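Long-range contact in alpha-galactosidase (Lactobacillus brevis, PDB 3MI6), which probably hydrolyses terminal, non-reducing alpha-D-galactose residues in alpha-D-galactosides, as a member of glycosyl hydrolase family 36: residues A347-L359 against D607-K620. Sequence-based numbering, arbitrary orientation.
Sequences AKLMTIVNQAKRL and DITKMAPTELDQVK
L359 and I608 meet tip to tip in the tightly packed part of this contact, the L359 CD1 methyl lying 4.0 Å from I608 CD1. L359 CD1 also packs on V619 CG1, while CD2 rests against L616 O and K620 CB; a forked leucine suits two sets of neighbours. I608, with CG1 between its backbone N and carbonyl carbon (chi1 54°), sends CD1 over the backbone of A356, whose small side chain leaves room. Q355 CG, anti to the backbone N (chi1 176°), packs on I608, and a bend at chi2 (69°) turns the amide, OE1 foremost, to the L616 CD2 methyl, which comes from the opposite direction. Shortening Q355 to an alanine would probably leave I608 CG1 and L616 CD2 without this cover. The other end is looser, partly exposed and mostly polar: long, flexible K348 reaches D607 in a salt bridge (NZ to OD2 3.6 Å), and T609 offers its CG2 methyl to I352 CG1 and its hydroxyl to D607 OD1 (2.8 Å) and, weakly, K348 NZ. Helix 346-358, after strand 333-335, thus meets the loop and helix 613-628 after strand 601-604, neighbours across the closure of the (beta/alpha)8 barrel, with I334 behind I352, A356 and I608.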
loop_
_atom_site.group_PDB
_atom_site.type_symbol
_atom_site.label_atom_id
_atom_site.label_comp_id
_atom_site.label_asym_id
_atom_site.label_seq_id
_atom_site.Cartn_x
_atom_site.Cartn_y
_atom_site.Cartn_z
ATOM N N ALA D 347 -2.785 46.482 38.112
ATOM C CA ALA D 347 -3.386 45.897 39.302
ATOM C C ALA D 347 -3.889 44.476 39.062
ATOM O O ALA D 347 -3.683 43.591 39.890
ATOM C CB ALA D 347 -4.516 46.777 39.792
ATOM N N LYS D 348 -4.564 44.262 37.938
ATOM C CA LYS D 348 -5.055 42.933 37.597
ATOM C C LYS D 348 -3.899 41.968 37.425
ATOM O O LYS D 348 -3.986 40.818 37.831
ATOM C CB LYS D 348 -5.895 42.962 36.317
ATOM C CG LYS D 348 -6.244 41.583 35.750
ATOM C CD LYS D 348 -7.118 40.777 36.692
ATOM C CE LYS D 348 -7.434 39.407 36.103
ATOM N NZ LYS D 348 -8.409 38.614 36.916
ATOM N N LEU D 349 -2.814 42.440 36.821
ATOM C CA LEU D 349 -1.670 41.572 36.544
ATOM C C LEU D 349 -0.896 41.231 37.816
ATOM O O LEU D 349 -0.248 40.181 37.910
ATOM C CB LEU D 349 -0.737 42.190 35.489
ATOM C CG LEU D 349 -1.137 42.037 34.014
ATOM C CD1 LEU D 349 -0.051 42.612 33.141
ATOM C CD2 LEU D 349 -1.423 40.579 33.618
HETATM N N MSE D 350 -0.976 42.119 38.798
HETATM C CA MSE D 350 -0.312 41.885 40.064
HETATM C C MSE D 350 -0.944 40.701 40.800
HETATM O O MSE D 350 -0.248 39.889 41.411
HETATM C CB MSE D 350 -0.337 43.147 40.925
HETATM C CG MSE D 350 0.822 43.202 41.888
HETATM SE SE MSE D 350 2.503 43.018 40.913
HETATM C CE MSE D 350 2.726 44.900 40.403
ATOM N N THR D 351 -2.266 40.604 40.738
ATOM C CA THR D 351 -2.940 39.460 41.322
ATOM C C THR D 351 -2.355 38.179 40.726
ATOM O O THR D 351 -2.148 37.197 41.437
ATOM C CB THR D 351 -4.485 39.512 41.133
ATOM O OG1 THR D 351 -4.825 39.306 39.756
ATOM C CG2 THR D 351 -5.047 40.847 41.605
ATOM N N ILE D 352 -2.073 38.199 39.427
ATOM C CA ILE D 352 -1.488 37.041 38.763
ATOM C C ILE D 352 -0.097 36.780 39.315
ATOM O O ILE D 352 0.178 35.709 39.850
ATOM C CB ILE D 352 -1.432 37.216 37.217
ATOM C CG1 ILE D 352 -2.845 37.306 36.637
ATOM C CG2 ILE D 352 -0.676 36.059 36.551
ATOM C CD1 ILE D 352 -2.907 37.165 35.127
ATOM N N VAL D 353 0.772 37.773 39.197
ATOM C CA VAL D 353 2.149 37.641 39.649
ATOM C C VAL D 353 2.246 37.067 41.068
ATOM O O VAL D 353 3.138 36.270 41.359
ATOM C CB VAL D 353 2.906 38.994 39.551
ATOM C CG1 VAL D 353 4.125 39.001 40.452
ATOM C CG2 VAL D 353 3.301 39.278 38.116
ATOM N N ASN D 354 1.318 37.467 41.937
ATOM C CA ASN D 354 1.323 37.048 43.338
ATOM C C ASN D 354 0.912 35.603 43.528
ATOM O O ASN D 354 1.561 34.856 44.261
ATOM C CB ASN D 354 0.417 37.948 44.175
ATOM C CG ASN D 354 1.145 39.153 44.722
ATOM O OD1 ASN D 354 0.533 40.190 44.992
ATOM N ND2 ASN D 354 2.461 39.026 44.892
ATOM N N GLN D 355 -0.183 35.227 42.877
ATOM C CA GLN D 355 -0.614 33.840 42.850
ATOM C C GLN D 355 0.449 32.977 42.181
ATOM O O GLN D 355 0.750 31.879 42.649
ATOM C CB GLN D 355 -1.939 33.697 42.102
ATOM C CG GLN D 355 -2.410 32.255 41.942
ATOM C CD GLN D 355 -2.831 31.637 43.260
ATOM O OE1 GLN D 355 -4.017 31.567 43.574
ATOM N NE2 GLN D 355 -1.860 31.188 44.038
ATOM N N ALA D 356 1.016 33.476 41.085
ATOM C CA ALA D 356 2.014 32.725 40.337
ATOM C C ALA D 356 3.135 32.260 41.249
ATOM O O ALA D 356 3.569 31.110 41.181
ATOM C CB ALA D 356 2.563 33.560 39.220
ATOM N N LYS D 357 3.589 33.168 42.102
ATOM C CA LYS D 357 4.680 32.916 43.030
ATOM C C LYS D 357 4.363 31.786 44.016
ATOM O O LYS D 357 5.192 30.908 44.243
ATOM C CB LYS D 357 5.023 34.218 43.768
ATOM C CG LYS D 357 5.772 34.068 45.084
ATOM C CD LYS D 357 7.284 33.983 44.914
ATOM C CE LYS D 357 7.991 34.279 46.249
ATOM N NZ LYS D 357 9.464 33.977 46.223
ATOM N N ARG D 358 3.167 31.803 44.594
ATOM C CA ARG D 358 2.792 30.800 45.587
ATOM C C ARG D 358 2.753 29.415 44.969
ATOM O O ARG D 358 2.775 28.414 45.676
ATOM C CB ARG D 358 1.441 31.127 46.237
ATOM C CG ARG D 358 1.443 32.413 47.058
ATOM C CD ARG D 358 0.036 32.824 47.489
ATOM N NE ARG D 358 -0.121 34.281 47.481
ATOM C CZ ARG D 358 -1.220 34.917 47.071
ATOM N NH1 ARG D 358 -2.272 34.219 46.636
ATOM N NH2 ARG D 358 -1.268 36.251 47.093
ATOM N N LEU D 359 2.700 29.372 43.641
ATOM C CA LEU D 359 2.640 28.122 42.901
ATOM C C LEU D 359 4.030 27.609 42.552
ATOM O O LEU D 359 4.196 26.459 42.127
ATOM C CB LEU D 359 1.837 28.316 41.621
ATOM C CG LEU D 359 0.332 28.355 41.817
ATOM C CD1 LEU D 359 -0.360 28.322 40.471
ATOM C CD2 LEU D 359 -0.066 27.164 42.662
ATOM N N ASP D 607 -5.536 32.070 33.383
ATOM C CA ASP D 607 -5.841 32.954 34.489
ATOM C C ASP D 607 -5.940 32.153 35.773
ATOM O O ASP D 607 -7.024 31.710 36.147
ATOM C CB ASP D 607 -7.152 33.680 34.235
ATOM C CG ASP D 607 -7.358 34.825 35.185
ATOM O OD1 ASP D 607 -6.538 34.956 36.117
ATOM O OD2 ASP D 607 -8.319 35.601 34.994
ATOM N N ILE D 608 -4.810 31.962 36.445
ATOM C CA ILE D 608 -4.771 31.156 37.663
ATOM C C ILE D 608 -5.466 31.834 38.846
ATOM O O ILE D 608 -5.743 31.185 39.855
ATOM C CB ILE D 608 -3.334 30.773 38.050
ATOM C CG1 ILE D 608 -2.458 32.014 38.155
ATOM C CG2 ILE D 608 -2.743 29.835 37.031
ATOM C CD1 ILE D 608 -1.029 31.695 38.454
ATOM N N THR D 609 -5.753 33.131 38.723
ATOM C CA THR D 609 -6.576 33.826 39.711
ATOM C C THR D 609 -8.027 33.311 39.695
ATOM O O THR D 609 -8.758 33.489 40.666
ATOM C CB THR D 609 -6.552 35.374 39.525
ATOM O OG1 THR D 609 -7.574 35.783 38.607
ATOM C CG2 THR D 609 -5.191 35.853 39.032
ATOM N N LYS D 610 -8.423 32.667 38.597
ATOM C CA LYS D 610 -9.775 32.119 38.418
ATOM C C LYS D 610 -9.854 30.605 38.623
ATOM O O LYS D 610 -10.661 29.931 37.983
ATOM C CB LYS D 610 -10.306 32.433 37.009
ATOM C CG LYS D 610 -10.783 33.856 36.786
ATOM C CD LYS D 610 -11.605 33.955 35.490
ATOM C CE LYS D 610 -11.899 35.413 35.086
ATOM N NZ LYS D 610 -12.609 36.209 36.141
HETATM N N MSE D 611 -9.023 30.068 39.506
HETATM C CA MSE D 611 -8.955 28.624 39.703
HETATM C C MSE D 611 -9.351 28.211 41.107
HETATM O O MSE D 611 -9.047 28.900 42.081
HETATM C CB MSE D 611 -7.539 28.128 39.444
HETATM C CG MSE D 611 -7.200 27.869 37.984
HETATM SE SE MSE D 611 -5.386 27.146 37.815
HETATM C CE MSE D 611 -5.677 25.944 36.296
ATOM N N ALA D 612 -10.014 27.065 41.202
ATOM C CA ALA D 612 -10.400 26.492 42.489
ATOM C C ALA D 612 -9.174 26.009 43.255
ATOM O O ALA D 612 -8.161 25.668 42.647
ATOM C CB ALA D 612 -11.383 25.337 42.285
ATOM N N PRO D 613 -9.260 25.987 44.596
ATOM C CA PRO D 613 -8.189 25.435 45.435
ATOM C C PRO D 613 -7.581 24.105 44.943
ATOM O O PRO D 613 -6.360 24.027 44.773
ATOM C CB PRO D 613 -8.879 25.280 46.788
ATOM C CG PRO D 613 -9.791 26.483 46.822
ATOM C CD PRO D 613 -10.303 26.639 45.412
ATOM N N THR D 614 -8.393 23.082 44.702
ATOM C CA THR D 614 -7.839 21.810 44.251
ATOM C C THR D 614 -7.068 21.921 42.940
ATOM O O THR D 614 -6.095 21.196 42.741
ATOM C CB THR D 614 -8.913 20.729 44.121
ATOM O OG1 THR D 614 -9.913 21.161 43.191
ATOM C CG2 THR D 614 -9.549 20.467 45.470
ATOM N N GLU D 615 -7.509 22.810 42.047
ATOM C CA GLU D 615 -6.840 23.017 40.754
ATOM C C GLU D 615 -5.472 23.651 40.971
ATOM O O GLU D 615 -4.468 23.195 40.427
ATOM C CB GLU D 615 -7.651 23.938 39.845
ATOM C CG GLU D 615 -8.926 23.377 39.239
ATOM C CD GLU D 615 -9.709 24.465 38.495
ATOM O OE1 GLU D 615 -9.693 24.466 37.243
ATOM O OE2 GLU D 615 -10.323 25.336 39.161
ATOM N N LEU D 616 -5.452 24.726 41.756
ATOM C CA LEU D 616 -4.207 25.369 42.173
ATOM C C LEU D 616 -3.192 24.360 42.722
ATOM O O LEU D 616 -2.029 24.379 42.336
ATOM C CB LEU D 616 -4.490 26.467 43.206
ATOM C CG LEU D 616 -4.305 27.941 42.816
ATOM C CD1 LEU D 616 -4.417 28.153 41.314
ATOM C CD2 LEU D 616 -5.286 28.834 43.575
ATOM N N ASP D 617 -3.635 23.472 43.606
ATOM C CA ASP D 617 -2.737 22.482 44.182
ATOM C C ASP D 617 -2.173 21.534 43.131
ATOM O O ASP D 617 -1.015 21.104 43.219
ATOM C CB ASP D 617 -3.426 21.676 45.281
ATOM C CG ASP D 617 -2.523 20.600 45.856
ATOM O OD1 ASP D 617 -1.550 20.957 46.566
ATOM O OD2 ASP D 617 -2.779 19.401 45.587
ATOM N N GLN D 618 -2.999 21.199 42.146
ATOM C CA GLN D 618 -2.578 20.332 41.055
ATOM C C GLN D 618 -1.436 20.994 40.295
ATOM O O GLN D 618 -0.411 20.377 39.996
ATOM C CB GLN D 618 -3.758 20.071 40.132
ATOM C CG GLN D 618 -3.569 18.926 39.168
ATOM C CD GLN D 618 -4.880 18.473 38.546
ATOM O OE1 GLN D 618 -4.887 17.635 37.645
ATOM N NE2 GLN D 618 -5.999 19.026 39.026
ATOM N N VAL D 619 -1.611 22.275 40.012
ATOM C CA VAL D 619 -0.607 23.035 39.299
ATOM C C VAL D 619 0.685 23.146 40.093
ATOM O O VAL D 619 1.755 22.882 39.572
ATOM C CB VAL D 619 -1.120 24.418 38.942
ATOM C CG1 VAL D 619 -0.005 25.241 38.350
ATOM C CG2 VAL D 619 -2.261 24.296 37.966
ATOM N N LYS D 620 0.576 23.528 41.359
ATOM C CA LYS D 620 1.735 23.600 42.247
ATOM C C LYS D 620 2.541 22.311 42.163
ATOM O O LYS D 620 3.769 22.331 42.238
ATOM C CB LYS D 620 1.278 23.840 43.692
ATOM C CG LYS D 620 2.361 24.186 44.702
ATOM C CD LYS D 620 1.695 24.698 45.982
ATOM C CE LYS D 620 2.636 25.502 46.890
ATOM N NZ LYS D 620 3.443 24.629 47.797
HETATM O O HOH W 1 5.973 24.221 42.889
#